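Local coordinates for protein probable glucarate dehydratase (Mycobacterium smegmatis str. MC2 155, PDB 3VDG) that probably dehydrates glucarate or a related acid sugar, as a metal-dependent member of the enolase superfamily, at residues Pro240-Ser254 with Leu261-Pro273. Numbering follows the deposited sequence.
Sequences PLRLDPNAAWTPQTS and LEGVLEYLEDPTP. With NA (sodium ion), chain C; FMT (formic acid), chain B.
Arg242 reaches across Tyr267 toward Glu266. Arg242 CB lies 3.9 Å from the carbonyl oxygen Tyr267 O, and CG rests over the Tyr267 ring face in a CH-pi contact. CD packs against Tyr267 CZ and OH, after which Arg242 NE gives a nearly straight salt-bridged hydrogen bond to Glu266 OE1 (3.2 Å), which lies in the guanidinium plane. NH2 adds a weak bond to the same oxygen, while Tyr267 OH sits over one guanidinium face and is hydrogen-bonded to Ser341 OG. NH1 forms a salt bridge with Asp370, and NH2 also reaches Ala368 O. The chain is extended from CG to NE (chi3 -178°), which carries the guanidinium past the ring. Strands 241-244 and 267-269 run parallel at 20° in a beta-alpha-beta unit of the enolase-superfamily barrel, joined through helix 251-260. Glu269 N donates a hydrogen bond to Leu243 O (2.9 Å). At the C-terminal ends of the strands Asp244 OD2 and Glu269 OE2 bind sodium at 2.4 and 2.2 Å, their carboxylates stacked with planes 20° apart. Asn292 and two waters complete the modelled site; Lys216 hydrogen-bonds Asp244 OD2, and Lys214 salt-bridges Glu269 OE1. Farther along, Thr272 OG1 donates to Trp249 O (2.7 Å), and Trp249 CE3 packs against Pro271 CB at 3.7 Å.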
loop_
_atom_site.group_PDB
_atom_site.type_symbol
_atom_site.label_atom_id
_atom_site.label_comp_id
_atom_site.label_asym_id
_atom_site.label_seq_id
_atom_site.Cartn_x
_atom_site.Cartn_y
_atom_site.Cartn_z
ATOM N N PRO A 240 15.212 -4.516 -25.088
ATOM C CA PRO A 240 13.813 -4.110 -25.133
ATOM C C PRO A 240 13.701 -2.633 -25.546
ATOM O O PRO A 240 14.568 -1.822 -25.188
ATOM C CB PRO A 240 13.337 -4.317 -23.683
ATOM C CG PRO A 240 14.258 -5.374 -23.138
ATOM C CD PRO A 240 15.594 -5.050 -23.763
ATOM N N LEU A 241 12.646 -2.314 -26.301
ATOM C CA LEU A 241 12.449 -0.972 -26.876
ATOM C C LEU A 241 11.090 -0.424 -26.486
ATOM O O LEU A 241 10.105 -1.159 -26.400
ATOM C CB LEU A 241 12.518 -1.015 -28.420
ATOM C CG LEU A 241 13.812 -1.534 -29.056
ATOM C CD1 LEU A 241 13.672 -1.531 -30.570
ATOM C CD2 LEU A 241 15.018 -0.702 -28.642
ATOM N N ARG A 242 11.029 0.883 -26.270
ATOM C CA ARG A 242 9.768 1.530 -25.959
ATOM C C ARG A 242 9.695 2.805 -26.748
ATOM O O ARG A 242 10.719 3.420 -27.029
ATOM C CB ARG A 242 9.718 1.917 -24.485
ATOM C CG ARG A 242 9.977 0.773 -23.539
ATOM C CD ARG A 242 10.573 1.367 -22.279
ATOM N NE ARG A 242 10.911 0.327 -21.329
ATOM C CZ ARG A 242 11.384 0.557 -20.117
ATOM N NH1 ARG A 242 11.593 1.807 -19.698
ATOM N NH2 ARG A 242 11.652 -0.468 -19.331
ATOM N N LEU A 243 8.483 3.209 -27.090
ATOM C CA LEU A 243 8.290 4.443 -27.838
ATOM C C LEU A 243 7.217 5.253 -27.111
ATOM O O LEU A 243 6.223 4.698 -26.649
ATOM C CB LEU A 243 7.832 4.111 -29.266
ATOM C CG LEU A 243 7.438 5.250 -30.216
ATOM C CD1 LEU A 243 8.604 6.210 -30.416
ATOM C CD2 LEU A 243 6.980 4.654 -31.555
ATOM N N ASP A 244 7.427 6.563 -27.016
ATOM C CA ASP A 244 6.542 7.432 -26.250
ATOM C C ASP A 244 6.354 8.757 -26.969
ATOM O O ASP A 244 7.223 9.628 -26.909
ATOM C CB ASP A 244 7.171 7.678 -24.878
ATOM C CG ASP A 244 6.423 8.723 -24.064
ATOM O OD1 ASP A 244 5.255 9.066 -24.387
ATOM O OD2 ASP A 244 7.013 9.197 -23.077
ATOM N N PRO A 245 5.242 8.909 -27.691
ATOM C CA PRO A 245 5.054 10.173 -28.404
ATOM C C PRO A 245 4.230 11.182 -27.598
ATOM O O PRO A 245 3.725 12.146 -28.181
ATOM C CB PRO A 245 4.241 9.744 -29.630
ATOM C CG PRO A 245 3.364 8.659 -29.076
ATOM C CD PRO A 245 4.222 7.912 -28.069
ATOM N N ASN A 246 4.068 10.959 -26.289
ATOM C CA ASN A 246 3.325 11.919 -25.448
ATOM C C ASN A 246 1.972 12.310 -26.060
ATOM O O ASN A 246 1.639 13.489 -26.142
ATOM C CB ASN A 246 4.169 13.182 -25.195
ATOM C CG ASN A 246 5.278 12.961 -24.160
ATOM O OD1 ASN A 246 6.474 13.070 -24.465
ATOM N ND2 ASN A 246 4.882 12.648 -22.929
ATOM N N ALA A 247 1.199 11.314 -26.486
ATOM C CA ALA A 247 -0.167 11.524 -26.979
ATOM C C ALA A 247 -0.239 12.334 -28.270
ATOM O O ALA A 247 -1.255 12.995 -28.541
ATOM C CB ALA A 247 -1.046 12.174 -25.907
ATOM N N ALA A 248 0.798 12.262 -29.092
ATOM C CA ALA A 248 0.807 13.045 -30.349
ATOM C C ALA A 248 -0.055 12.469 -31.469
ATOM O O ALA A 248 -0.127 13.073 -32.538
ATOM C CB ALA A 248 2.231 13.248 -30.850
ATOM N N TRP A 249 -0.667 11.298 -31.254
ATOM C CA TRP A 249 -1.405 10.618 -32.338
ATOM C C TRP A 249 -2.860 10.442 -32.057
ATOM O O TRP A 249 -3.272 10.340 -30.902
ATOM C CB TRP A 249 -0.842 9.234 -32.623
ATOM C CG TRP A 249 0.641 9.194 -32.825
ATOM C CD1 TRP A 249 1.452 10.146 -33.444
ATOM C CD2 TRP A 249 1.540 8.106 -32.447
ATOM N NE1 TRP A 249 2.769 9.746 -33.433
ATOM C CE2 TRP A 249 2.881 8.516 -32.859
ATOM C CE3 TRP A 249 1.371 6.873 -31.819
ATOM C CZ2 TRP A 249 3.990 7.715 -32.640
ATOM C CZ3 TRP A 249 2.504 6.076 -31.599
ATOM C CH2 TRP A 249 3.773 6.490 -31.989
ATOM N N THR A 250 -3.659 10.365 -33.115
ATOM C CA THR A 250 -5.064 9.990 -32.958
ATOM C C THR A 250 -5.129 8.487 -32.694
ATOM O O THR A 250 -4.132 7.766 -32.882
ATOM C CB THR A 250 -5.855 10.235 -34.244
ATOM O OG1 THR A 250 -5.327 9.394 -35.269
ATOM C CG2 THR A 250 -5.767 11.693 -34.680
ATOM N N PRO A 251 -6.294 7.998 -32.249
ATOM C CA PRO A 251 -6.319 6.567 -32.003
ATOM C C PRO A 251 -6.114 5.754 -33.277
ATOM O O PRO A 251 -5.489 4.689 -33.226
ATOM C CB PRO A 251 -7.712 6.341 -31.402
ATOM C CG PRO A 251 -8.050 7.653 -30.753
ATOM C CD PRO A 251 -7.497 8.675 -31.721
ATOM N N GLN A 252 -6.603 6.252 -34.415
ATOM C CA GLN A 252 -6.477 5.516 -35.687
ATOM C C GLN A 252 -5.021 5.441 -36.122
ATOM O O GLN A 252 -4.536 4.414 -36.585
ATOM C CB GLN A 252 -7.340 6.163 -36.800
ATOM C CG GLN A 252 -8.848 6.151 -36.510
ATOM C CD GLN A 252 -9.233 6.975 -35.278
ATOM O OE1 GLN A 252 -8.712 8.074 -35.046
ATOM N NE2 GLN A 252 -10.148 6.442 -34.480
ATOM N N THR A 253 -4.310 6.543 -35.972
ATOM C CA THR A 253 -2.898 6.551 -36.291
ATOM C C THR A 253 -2.124 5.620 -35.333
ATOM O O THR A 253 -1.196 4.922 -35.747
ATOM C CB THR A 253 -2.353 7.988 -36.244
ATOM O OG1 THR A 253 -2.957 8.758 -37.302
ATOM C CG2 THR A 253 -0.838 8.014 -36.376
ATOM N N SER A 254 -2.517 5.612 -34.057
ATOM C CA SER A 254 -1.817 4.808 -33.039
ATOM C C SER A 254 -1.906 3.327 -33.375
ATOM O O SER A 254 -0.943 2.571 -33.200
ATOM C CB SER A 254 -2.453 5.044 -31.662
ATOM O OG SER A 254 -2.329 6.418 -31.297
ATOM N N LEU A 261 4.585 -2.036 -35.518
ATOM C CA LEU A 261 5.689 -2.368 -34.615
ATOM C C LEU A 261 5.418 -3.642 -33.799
ATOM O O LEU A 261 6.081 -3.901 -32.780
ATOM C CB LEU A 261 6.024 -1.179 -33.699
ATOM C CG LEU A 261 6.610 0.061 -34.389
ATOM C CD1 LEU A 261 6.776 1.197 -33.384
ATOM C CD2 LEU A 261 7.928 -0.262 -35.082
ATOM N N GLU A 262 4.446 -4.435 -34.241
ATOM C CA GLU A 262 4.167 -5.699 -33.582
ATOM C C GLU A 262 5.473 -6.475 -33.408
ATOM O O GLU A 262 6.264 -6.574 -34.338
ATOM C CB GLU A 262 3.162 -6.530 -34.387
ATOM C CG GLU A 262 2.952 -7.922 -33.804
ATOM C CD GLU A 262 1.692 -8.601 -34.311
ATOM O OE1 GLU A 262 1.081 -8.086 -35.264
ATOM O OE2 GLU A 262 1.302 -9.645 -33.750
ATOM N N GLY A 263 5.712 -6.990 -32.208
ATOM C CA GLY A 263 6.893 -7.811 -31.942
ATOM C C GLY A 263 8.188 -7.039 -31.775
ATOM O O GLY A 263 9.239 -7.627 -31.548
ATOM N N VAL A 264 8.124 -5.716 -31.884
ATOM C CA VAL A 264 9.320 -4.894 -31.745
ATOM C C VAL A 264 9.368 -4.143 -30.400
ATOM O O VAL A 264 10.442 -4.020 -29.791
ATOM C CB VAL A 264 9.437 -3.871 -32.902
ATOM C CG1 VAL A 264 10.731 -3.088 -32.785
ATOM C CG2 VAL A 264 9.384 -4.574 -34.255
ATOM N N LEU A 265 8.216 -3.647 -29.937
ATOM C CA LEU A 265 8.162 -2.851 -28.693
ATOM C C LEU A 265 7.820 -3.682 -27.477
ATOM O O LEU A 265 6.946 -4.528 -27.523
ATOM C CB LEU A 265 7.122 -1.735 -28.791
ATOM C CG LEU A 265 7.353 -0.627 -29.811
ATOM C CD1 LEU A 265 6.177 0.345 -29.751
ATOM C CD2 LEU A 265 8.670 0.098 -29.566
ATOM N N GLU A 266 8.498 -3.404 -26.374
ATOM C CA GLU A 266 8.126 -3.958 -25.086
ATOM C C GLU A 266 6.810 -3.332 -24.601
ATOM O O GLU A 266 5.917 -4.011 -24.091
ATOM C CB GLU A 266 9.259 -3.669 -24.104
ATOM C CG GLU A 266 8.982 -4.113 -22.695
ATOM C CD GLU A 266 10.212 -4.020 -21.816
ATOM O OE1 GLU A 266 10.715 -2.887 -21.590
ATOM O OE2 GLU A 266 10.655 -5.096 -21.360
ATOM N N TYR A 267 6.671 -2.020 -24.750
ATOM C CA TYR A 267 5.349 -1.414 -24.614
ATOM C C TYR A 267 5.318 -0.107 -25.388
ATOM O O TYR A 267 6.358 0.392 -25.786
ATOM C CB TYR A 267 4.928 -1.211 -23.143
ATOM C CG TYR A 267 5.873 -0.433 -22.214
ATOM C CD1 TYR A 267 6.450 -1.055 -21.113
ATOM C CD2 TYR A 267 6.128 0.928 -22.399
ATOM C CE1 TYR A 267 7.280 -0.359 -20.237
ATOM C CE2 TYR A 267 6.953 1.638 -21.530
ATOM C CZ TYR A 267 7.526 0.994 -20.446
ATOM O OH TYR A 267 8.359 1.682 -19.564
ATOM N N LEU A 268 4.124 0.416 -25.616
ATOM C CA LEU A 268 3.929 1.696 -26.305
ATOM C C LEU A 268 3.306 2.688 -25.324
ATOM O O LEU A 268 2.225 2.418 -24.806
ATOM C CB LEU A 268 2.973 1.477 -27.490
ATOM C CG LEU A 268 2.572 2.701 -28.308
ATOM C CD1 LEU A 268 3.814 3.258 -28.994
ATOM C CD2 LEU A 268 1.531 2.291 -29.350
ATOM N N GLU A 269 3.978 3.806 -25.026
ATOM C CA GLU A 269 3.488 4.691 -23.960
ATOM C C GLU A 269 2.671 5.820 -24.552
ATOM O O GLU A 269 3.123 6.460 -25.497
ATOM C CB GLU A 269 4.623 5.381 -23.168
ATOM C CG GLU A 269 5.859 4.566 -22.871
ATOM C CD GLU A 269 6.888 5.368 -22.079
ATOM O OE1 GLU A 269 8.090 5.014 -22.128
ATOM O OE2 GLU A 269 6.497 6.368 -21.422
ATOM N N ASP A 270 1.509 6.089 -23.961
ATOM C CA ASP A 270 0.699 7.265 -24.316
ATOM C C ASP A 270 0.707 7.581 -25.801
ATOM O O ASP A 270 1.117 8.677 -26.211
ATOM C CB ASP A 270 1.171 8.499 -23.520
ATOM C CG ASP A 270 0.897 8.349 -22.039
ATOM O OD1 ASP A 270 -0.269 8.043 -21.716
ATOM O OD2 ASP A 270 1.843 8.487 -21.218
ATOM N N PRO A 271 0.253 6.630 -26.628
ATOM C CA PRO A 271 0.155 6.970 -28.048
ATOM C C PRO A 271 -0.860 8.088 -28.345
ATOM O O PRO A 271 -0.652 8.870 -29.261
ATOM C CB PRO A 271 -0.305 5.645 -28.698
ATOM C CG PRO A 271 -0.925 4.850 -27.575
ATOM C CD PRO A 271 -0.125 5.231 -26.349
ATOM N N THR A 272 -1.934 8.184 -27.566
ATOM C CA THR A 272 -3.059 9.044 -27.915
ATOM C C THR A 272 -3.655 9.633 -26.629
ATOM O O THR A 272 -3.499 9.051 -25.558
ATOM C CB THR A 272 -4.113 8.228 -28.710
ATOM O OG1 THR A 272 -5.057 9.110 -29.329
ATOM C CG2 THR A 272 -4.861 7.237 -27.794
ATOM N N PRO A 273 -4.312 10.803 -26.714
ATOM C CA PRO A 273 -4.753 11.425 -25.452
ATOM C C PRO A 273 -6.051 10.857 -24.852
ATOM O O PRO A 273 -6.987 10.514 -25.587
ATOM C CB PRO A 273 -4.955 12.911 -25.829
ATOM C CG PRO A 273 -5.076 12.948 -27.313
ATOM C CD PRO A 273 -4.461 11.698 -27.884
HETATM NA NA NA C . 6.174 8.491 -20.898
HETATM C C FMT B . 7.177 13.096 -20.321
HETATM O O1 FMT B . 6.638 12.050 -20.667
HETATM O O2 FMT B . 7.158 13.473 -19.037
HETATM O O HOH W 1 11.278 -4.733 -27.294
HETATM O O HOH W 2 12.686 -3.403 -19.358
HETATM O O HOH W 3 4.331 9.671 -21.797
HETATM O O HOH W 4 7.850 9.913 -20.242
#